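Local coordinates for DUF1881 domain-containing protein (Neurospora crassa, PDB 5Z6D), which is of unknown cellular function but pairs a betagamma-crystallin domain with an Ig-like domain, their interface leaving the calcium-binding site of the former inoperative, at residues T145-R150 with G161-E166; I93-K98 with Y108-D113; K16-S21 with S70-S75. The protein carries 1 engineered substitution. One frame throughout, in Å; residues are numbered along the deposited sequence.

Contact 1 of 3, residues T145-R150 with G161-E166; sequences TAVYVR and GSVYFE
T145 and V163 exchange two backbone hydrogen bonds, T145 N to V163 O and V163 N to T145 O, each 2.9 Å long. Farther along, V147 and G161 form a second such antiparallel hydrogen-bonded pair: V147 N donates to G161 O at 2.9 Å and 172°, and G161 N returns to V147 O. Between them sits the non-hydrogen-bonded pair A146 and S162, where A146 CA makes a CA-H...O contact of 3.5 Å with G161 O. The side chains of this pair lie on one face of the sheet, those of T145, V147 and V163 on the other. From CB of V147 two methyls branch. CG1, set anti to the carbonyl carbon (chi1 -64°), meets V163 CG1 at 4.1 Å, the two valines crossing at about a right angle. CG2, between the backbone N and the carbonyl carbon, rests on the peptide joining G161 to S162, 3.7 Å from S162 N; G161 brings no side chain in between. V163 CG1 also lies 4.0 Å from T145 CB, and T145 OG1 comes to the edge of the F165 ring, 4.2 Å from CE2. On the same face T145 touches V112, V147 touches L110, and V163 touches V176 and W182. The N-to-C directions of the two short segments make an angle of 135°, a strongly twisted pairing. Its chemistry is divided: reciprocal backbone bonds hold this hairpin of an Ig-like domain together, while the valine methyls add apolar packing on the face turned to the domain's interior.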
# COMPACT_ATOMS: atom_id res chain seq x y z
N THR A 145 13.17 -0.27 4.78
CA THR A 145 12.51 1.01 4.56
C THR A 145 12.59 1.85 5.83
O THR A 145 12.27 1.39 6.92
CB THR A 145 11.04 0.82 4.14
OG1 THR A 145 10.99 0.07 2.92
CG2 THR A 145 10.37 2.16 3.93
N ALA A 146 13.06 3.09 5.69
CA ALA A 146 13.23 3.93 6.88
C ALA A 146 11.88 4.32 7.46
O ALA A 146 10.92 4.56 6.72
CB ALA A 146 14.03 5.17 6.52
N VAL A 147 11.81 4.37 8.79
CA VAL A 147 10.58 4.83 9.45
C VAL A 147 10.87 5.88 10.52
O VAL A 147 11.95 5.91 11.13
CB VAL A 147 9.79 3.67 10.11
CG1 VAL A 147 9.28 2.67 9.06
CG2 VAL A 147 10.62 2.97 11.16
N TYR A 148 9.89 6.76 10.75
CA TYR A 148 10.05 7.87 11.69
C TYR A 148 8.76 8.03 12.45
O TYR A 148 7.69 8.18 11.85
CB TYR A 148 10.41 9.18 10.97
CG TYR A 148 11.57 9.09 10.00
CD1 TYR A 148 12.84 9.53 10.36
CD2 TYR A 148 11.39 8.57 8.71
CE1 TYR A 148 13.90 9.44 9.46
CE2 TYR A 148 12.45 8.47 7.82
CZ TYR A 148 13.70 8.91 8.20
OH TYR A 148 14.74 8.81 7.31
N VAL A 149 8.84 8.01 13.78
CA VAL A 149 7.68 8.13 14.63
C VAL A 149 7.74 9.45 15.37
O VAL A 149 8.68 9.68 16.17
CB VAL A 149 7.59 7.02 15.67
CG1 VAL A 149 6.28 7.16 16.46
CG2 VAL A 149 7.69 5.65 15.00
N ARG A 150 6.74 10.30 15.12
CA ARG A 150 6.76 11.65 15.66
C ARG A 150 5.49 11.97 16.43
O ARG A 150 4.41 11.52 16.07
CB ARG A 150 6.93 12.66 14.53
CG ARG A 150 7.35 14.02 14.98
CD ARG A 150 7.30 14.99 13.82
NE ARG A 150 7.83 16.31 14.18
CZ ARG A 150 7.77 17.38 13.39
NH1 ARG A 150 7.19 17.28 12.20
NH2 ARG A 150 8.27 18.54 13.80
N GLY A 161 14.05 4.77 12.85
CA GLY A 161 14.69 3.50 12.57
C GLY A 161 14.30 2.99 11.21
O GLY A 161 14.23 3.75 10.25
N SER A 162 14.06 1.69 11.12
CA SER A 162 13.66 1.11 9.85
C SER A 162 12.90 -0.18 10.06
O SER A 162 12.88 -0.74 11.15
CB SER A 162 14.88 0.86 8.96
OG SER A 162 15.79 -0.02 9.59
N VAL A 163 12.23 -0.61 8.99
CA VAL A 163 11.52 -1.88 8.98
C VAL A 163 12.14 -2.73 7.88
O VAL A 163 12.56 -2.21 6.84
CB VAL A 163 10.00 -1.69 8.74
CG1 VAL A 163 9.72 -1.04 7.37
CG2 VAL A 163 9.26 -3.02 8.89
N TYR A 164 12.22 -4.03 8.12
CA TYR A 164 12.79 -4.98 7.18
C TYR A 164 11.69 -5.94 6.76
O TYR A 164 11.10 -6.62 7.59
CB TYR A 164 13.98 -5.70 7.83
CG TYR A 164 14.73 -6.68 6.96
CD1 TYR A 164 15.60 -6.24 5.96
CD2 TYR A 164 14.60 -8.05 7.14
CE1 TYR A 164 16.30 -7.14 5.17
CE2 TYR A 164 15.30 -8.95 6.36
CZ TYR A 164 16.14 -8.50 5.37
OH TYR A 164 16.84 -9.40 4.59
N PHE A 165 11.38 -5.96 5.47
CA PHE A 165 10.42 -6.89 4.89
C PHE A 165 11.13 -8.04 4.20
O PHE A 165 12.10 -7.84 3.48
CB PHE A 165 9.53 -6.21 3.86
CG PHE A 165 8.73 -5.06 4.40
CD1 PHE A 165 7.74 -5.27 5.34
CD2 PHE A 165 8.95 -3.78 3.93
CE1 PHE A 165 6.99 -4.20 5.83
CE2 PHE A 165 8.20 -2.71 4.40
CZ PHE A 165 7.22 -2.93 5.34
N GLU A 166 10.64 -9.25 4.40
CA GLU A 166 11.21 -10.37 3.67
C GLU A 166 10.11 -11.33 3.27
O GLU A 166 9.09 -11.42 3.93
CB GLU A 166 12.29 -11.09 4.49
CG GLU A 166 11.79 -11.85 5.70
CD GLU A 166 12.91 -12.60 6.42
OE1 GLU A 166 14.09 -12.39 6.06
OE2 GLU A 166 12.61 -13.39 7.33

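Contact 2 of 3, residues I93-K98 with Y108-D113; sequences ISFLFK and YSLKVD
F97 and L110 make the central contact, a CH-pi interaction in which L110 CB stands almost over the middle of the phenyl ring, 3.7 Å from its centroid and 12° off the normal. The F97 side chain gets there with CG anti to the backbone N (chi1 -175°), which carries the ring across to the facing strand. The same ring meets backbone at its rim: Y108 O lies near the ring plane, 3.6 Å from F97 CE2. Apolar contacts complete the grip. Y108 CB touches F97 CE2 at 3.8 Å, and L110 CD2 reaches F97 CD1 at 4.0 Å. F95 packs more lightly: V112 CG2 comes to its edge, 4.1 Å from CD2, the two side chains crossing at about a right angle, while L110 CD2 lies 4.2 Å from the same F95 CD2. L110 is therefore shared by both phenylalanines. Neither a hydrogen bond nor a salt bridge links the two segments, and several polar side-chain groups of 108-113 have partners elsewhere: the Y108 ring runs on past the contact and bonds through OH to N203 ND2, S109 OG bonds to E152 OE2, D113 OD1 bonds to T119 OG1, and K111 makes a cation-pi contact with Y148. With segment axes 8.1 Å apart and running at 154°, these strands face one another from different sheets and do not pair edge to edge. Strand 91-99 lies between 131-136 and 195-200 in a mixed sheet; strand 108-112 lies between 120-123 and 143-151 in an antiparallel one. L122 of strand 120-123 touches both F95 and F97, extending this buried layer within the beta sandwich of the Ig-like domain.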
# COMPACT_ATOMS: atom_id res chain seq x y z
N ILE A 93 2.02 -4.51 0.27
CA ILE A 93 2.35 -4.39 1.68
C ILE A 93 1.69 -3.13 2.20
O ILE A 93 1.92 -2.02 1.66
CB ILE A 93 3.88 -4.30 1.92
CG1 ILE A 93 4.62 -5.45 1.23
CG2 ILE A 93 4.18 -4.32 3.42
CD1 ILE A 93 6.14 -5.31 1.32
N SER A 94 0.89 -3.31 3.26
CA SER A 94 0.13 -2.20 3.84
C SER A 94 0.19 -2.15 5.36
O SER A 94 0.25 -3.18 6.03
CB SER A 94 -1.33 -2.28 3.39
OG SER A 94 -1.95 -3.47 3.86
N PHE A 95 0.21 -0.93 5.90
CA PHE A 95 0.23 -0.66 7.34
C PHE A 95 -1.01 0.12 7.79
O PHE A 95 -1.50 0.99 7.05
CB PHE A 95 1.43 0.21 7.73
CG PHE A 95 2.74 -0.49 7.82
CD1 PHE A 95 2.84 -1.87 7.78
CD2 PHE A 95 3.89 0.27 8.04
CE1 PHE A 95 4.08 -2.48 7.89
CE2 PHE A 95 5.13 -0.33 8.14
CZ PHE A 95 5.23 -1.70 8.08
N LEU A 96 -1.46 -0.15 9.01
CA LEU A 96 -2.41 0.72 9.71
C LEU A 96 -1.80 1.11 11.06
O LEU A 96 -1.39 0.23 11.83
CB LEU A 96 -3.77 0.03 9.89
CG LEU A 96 -4.92 0.88 10.43
CD1 LEU A 96 -5.29 1.95 9.42
CD2 LEU A 96 -6.11 0.00 10.75
N PHE A 97 -1.74 2.41 11.34
CA PHE A 97 -1.01 2.92 12.51
C PHE A 97 -1.94 3.23 13.67
O PHE A 97 -2.84 4.07 13.55
CB PHE A 97 -0.21 4.16 12.12
CG PHE A 97 0.67 4.70 13.23
CD1 PHE A 97 1.38 3.85 14.06
CD2 PHE A 97 0.82 6.08 13.41
CE1 PHE A 97 2.21 4.35 15.08
CE2 PHE A 97 1.65 6.59 14.43
CZ PHE A 97 2.35 5.72 15.25
N LYS A 98 -1.72 2.54 14.79
CA LYS A 98 -2.53 2.70 15.99
C LYS A 98 -1.67 3.18 17.14
O LYS A 98 -0.44 3.07 17.11
CB LYS A 98 -3.23 1.39 16.37
CG LYS A 98 -4.22 0.88 15.32
CD LYS A 98 -5.27 1.92 14.99
CE LYS A 98 -6.33 1.36 14.04
NZ LYS A 98 -7.21 2.45 13.52
N TYR A 108 0.07 11.10 16.71
CA TYR A 108 1.36 10.54 16.29
C TYR A 108 1.35 10.26 14.81
O TYR A 108 0.31 9.94 14.24
CB TYR A 108 1.68 9.26 17.07
CG TYR A 108 1.77 9.51 18.56
CD1 TYR A 108 2.90 10.08 19.11
CD2 TYR A 108 0.71 9.18 19.41
CE1 TYR A 108 2.99 10.32 20.47
CE2 TYR A 108 0.80 9.41 20.77
CZ TYR A 108 1.94 9.99 21.29
OH TYR A 108 2.04 10.23 22.65
N SER A 109 2.51 10.41 14.19
CA SER A 109 2.67 10.03 12.79
C SER A 109 3.75 8.98 12.65
O SER A 109 4.74 8.97 13.40
CB SER A 109 2.99 11.24 11.92
OG SER A 109 4.21 11.87 12.30
N LEU A 110 3.52 8.09 11.69
CA LEU A 110 4.48 7.11 11.26
C LEU A 110 4.79 7.40 9.79
O LEU A 110 3.94 7.22 8.91
CB LEU A 110 3.91 5.71 11.44
CG LEU A 110 4.74 4.57 10.87
CD1 LEU A 110 6.05 4.45 11.63
CD2 LEU A 110 3.92 3.28 10.97
N LYS A 111 5.98 7.92 9.54
CA LYS A 111 6.45 8.18 8.19
C LYS A 111 7.24 6.98 7.70
O LYS A 111 8.16 6.51 8.38
CB LYS A 111 7.32 9.44 8.16
CG LYS A 111 7.84 9.81 6.78
CD LYS A 111 8.80 11.00 6.86
CE LYS A 111 9.37 11.35 5.50
NZ LYS A 111 10.62 12.14 5.62
N VAL A 112 6.87 6.48 6.52
CA VAL A 112 7.50 5.30 5.96
C VAL A 112 8.06 5.69 4.61
O VAL A 112 7.31 6.04 3.70
CB VAL A 112 6.48 4.14 5.81
CG1 VAL A 112 7.18 2.92 5.28
CG2 VAL A 112 5.82 3.82 7.14
N ASP A 113 9.39 5.68 4.48
CA ASP A 113 10.00 6.19 3.26
C ASP A 113 10.12 5.11 2.20
O ASP A 113 11.22 4.69 1.85
CB ASP A 113 11.38 6.77 3.55
CG ASP A 113 11.33 8.23 3.95
OD1 ASP A 113 10.25 8.85 3.80
OD2 ASP A 113 12.37 8.76 4.41

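Contact 3 of 3, residues K16-S21 with S70-S75; sequences KNFEGS and SQADIS
The F18 ring meets 70-72 through its far rim: CZ is 3.6 Å from A72 CA, CE1 3.5 Å from Q71 O, and CE2 3.8 Å from A72 CB, with S70 CB also touching. Beside it N17 N donates to A72 O at 2.8 Å, a nearly straight bond (175°) in the carbonyl plane, on a lone pair. Farther along, the extended K16 chain passes over D73 and S75; its NZ forms a salt bridge of 3.1 Å to D73 OD2, approaching from above the carboxylate plane. That carboxylate is fixed from its other oxygen: D73 OD1 accepts from S75 OG at 2.6 Å, and from S75 N at 3.0 Å, the second bond making an Asx turn. An alanine in place of F18 is likely to leave the A72 and S70 side chains without their apolar cover and open a gap between the loops. Farther out, S43 OG accepts a hydrogen bond from F18 N, S70 OG bonds to V46 N, and I74 O to N38 ND2. The backbone angles of G20 by themselves call for glycine; F18 and G20 fit the end of the aromatic-x-x-x-x-aromatic-x-Gly signature of the folded hairpin in betagamma-crystallin motifs.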
# COMPACT_ATOMS: atom_id res chain seq x y z
N LYS A 16 -18.20 2.16 -18.14
CA LYS A 16 -18.46 1.10 -17.17
C LYS A 16 -18.83 -0.20 -17.90
O LYS A 16 -19.12 -0.19 -19.09
CB LYS A 16 -19.58 1.50 -16.21
CG LYS A 16 -19.24 2.69 -15.32
CD LYS A 16 -20.42 3.09 -14.45
CE LYS A 16 -20.02 4.20 -13.49
NZ LYS A 16 -21.09 4.56 -12.54
N ASN A 17 -18.79 -1.31 -17.17
CA ASN A 17 -19.16 -2.62 -17.69
C ASN A 17 -18.43 -3.05 -18.97
O ASN A 17 -19.01 -3.72 -19.83
CB ASN A 17 -20.68 -2.67 -17.93
CG ASN A 17 -21.23 -4.08 -17.91
OD1 ASN A 17 -20.73 -4.94 -17.19
ND2 ASN A 17 -22.25 -4.34 -18.73
N PHE A 18 -17.16 -2.65 -19.07
CA PHE A 18 -16.23 -3.15 -20.08
C PHE A 18 -16.62 -2.80 -21.51
O PHE A 18 -16.36 -3.56 -22.45
CB PHE A 18 -16.08 -4.67 -19.94
CG PHE A 18 -16.03 -5.15 -18.52
CD1 PHE A 18 -14.90 -4.93 -17.75
CD2 PHE A 18 -17.11 -5.81 -17.94
CE1 PHE A 18 -14.85 -5.37 -16.43
CE2 PHE A 18 -17.06 -6.25 -16.63
CZ PHE A 18 -15.91 -6.02 -15.86
N GLU A 19 -17.25 -1.65 -21.70
CA GLU A 19 -17.71 -1.28 -23.04
C GLU A 19 -16.76 -0.23 -23.64
O GLU A 19 -16.08 0.50 -22.91
CB GLU A 19 -19.15 -0.77 -22.99
CG GLU A 19 -20.13 -1.68 -22.23
CD GLU A 19 -20.51 -2.97 -22.98
OE1 GLU A 19 -19.80 -3.37 -23.92
OE2 GLU A 19 -21.55 -3.59 -22.62
N GLY A 20 -16.70 -0.20 -24.97
CA GLY A 20 -15.69 0.60 -25.65
C GLY A 20 -14.45 -0.23 -25.96
O GLY A 20 -14.38 -1.41 -25.61
N SER A 21 -13.46 0.39 -26.60
CA SER A 21 -12.29 -0.32 -27.10
C SER A 21 -11.33 -0.79 -25.99
O SER A 21 -10.84 -1.92 -26.01
CB SER A 21 -11.53 0.55 -28.10
OG SER A 21 -10.50 -0.18 -28.74
N SER A 70 -11.94 -8.79 -12.49
CA SER A 70 -12.55 -7.76 -13.33
C SER A 70 -13.60 -6.97 -12.56
O SER A 70 -14.46 -7.54 -11.91
CB SER A 70 -13.17 -8.41 -14.56
OG SER A 70 -12.14 -9.00 -15.34
N GLN A 71 -13.51 -5.64 -12.62
CA GLN A 71 -14.46 -4.76 -11.93
C GLN A 71 -15.27 -3.95 -12.93
O GLN A 71 -14.71 -3.22 -13.73
CB GLN A 71 -13.71 -3.81 -10.98
CG GLN A 71 -12.93 -4.52 -9.90
CD GLN A 71 -13.84 -5.25 -8.93
OE1 GLN A 71 -14.69 -4.63 -8.28
NE2 GLN A 71 -13.69 -6.56 -8.84
N ALA A 72 -16.59 -4.06 -12.87
CA ALA A 72 -17.41 -3.39 -13.87
C ALA A 72 -17.60 -1.89 -13.58
O ALA A 72 -18.10 -1.15 -14.44
CB ALA A 72 -18.77 -4.08 -13.98
N ASP A 73 -17.18 -1.44 -12.40
CA ASP A 73 -17.28 -0.04 -12.03
C ASP A 73 -16.16 0.39 -11.08
O ASP A 73 -16.17 0.03 -9.91
CB ASP A 73 -18.65 0.21 -11.37
CG ASP A 73 -19.00 1.70 -11.26
OD1 ASP A 73 -18.10 2.55 -11.45
OD2 ASP A 73 -20.18 2.01 -10.96
N ILE A 74 -15.21 1.17 -11.59
CA ILE A 74 -14.17 1.76 -10.73
C ILE A 74 -14.23 3.29 -10.72
O ILE A 74 -13.21 3.95 -10.51
CB ILE A 74 -12.75 1.31 -11.15
CG1 ILE A 74 -12.45 1.68 -12.61
CG2 ILE A 74 -12.59 -0.18 -10.93
CD1 ILE A 74 -10.99 1.46 -12.99
N SER A 75 -15.42 3.84 -10.91
CA SER A 75 -15.60 5.29 -10.97
C SER A 75 -15.50 5.99 -9.61
O SER A 75 -15.40 7.21 -9.55
CB SER A 75 -16.95 5.61 -11.59
OG SER A 75 -18.00 5.10 -10.77

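Along the chain contact 3 comes first, then contact 2, then contact 1, each closing before the next opens. Contacts 1 and 2 are neighbours in the Ig-like domain, their centres 9 Å apart. Strands 108-112 and 143-151 adjoin in one antiparallel sheet, where K111 N and Y148 O, 2.9 Å apart, probably form a hydrogen bond. Contact 1 carries that sheet on to strand 157-168, whereas contact 2 joins it to the opposing sheet, so together they build one beta sandwich. Contact 3 ties two loops within the separate betagamma-crystallin domain, on the other side of the chain's centre, its centre about 38 Å from that of contact 1 and 32 Å from that of contact 2.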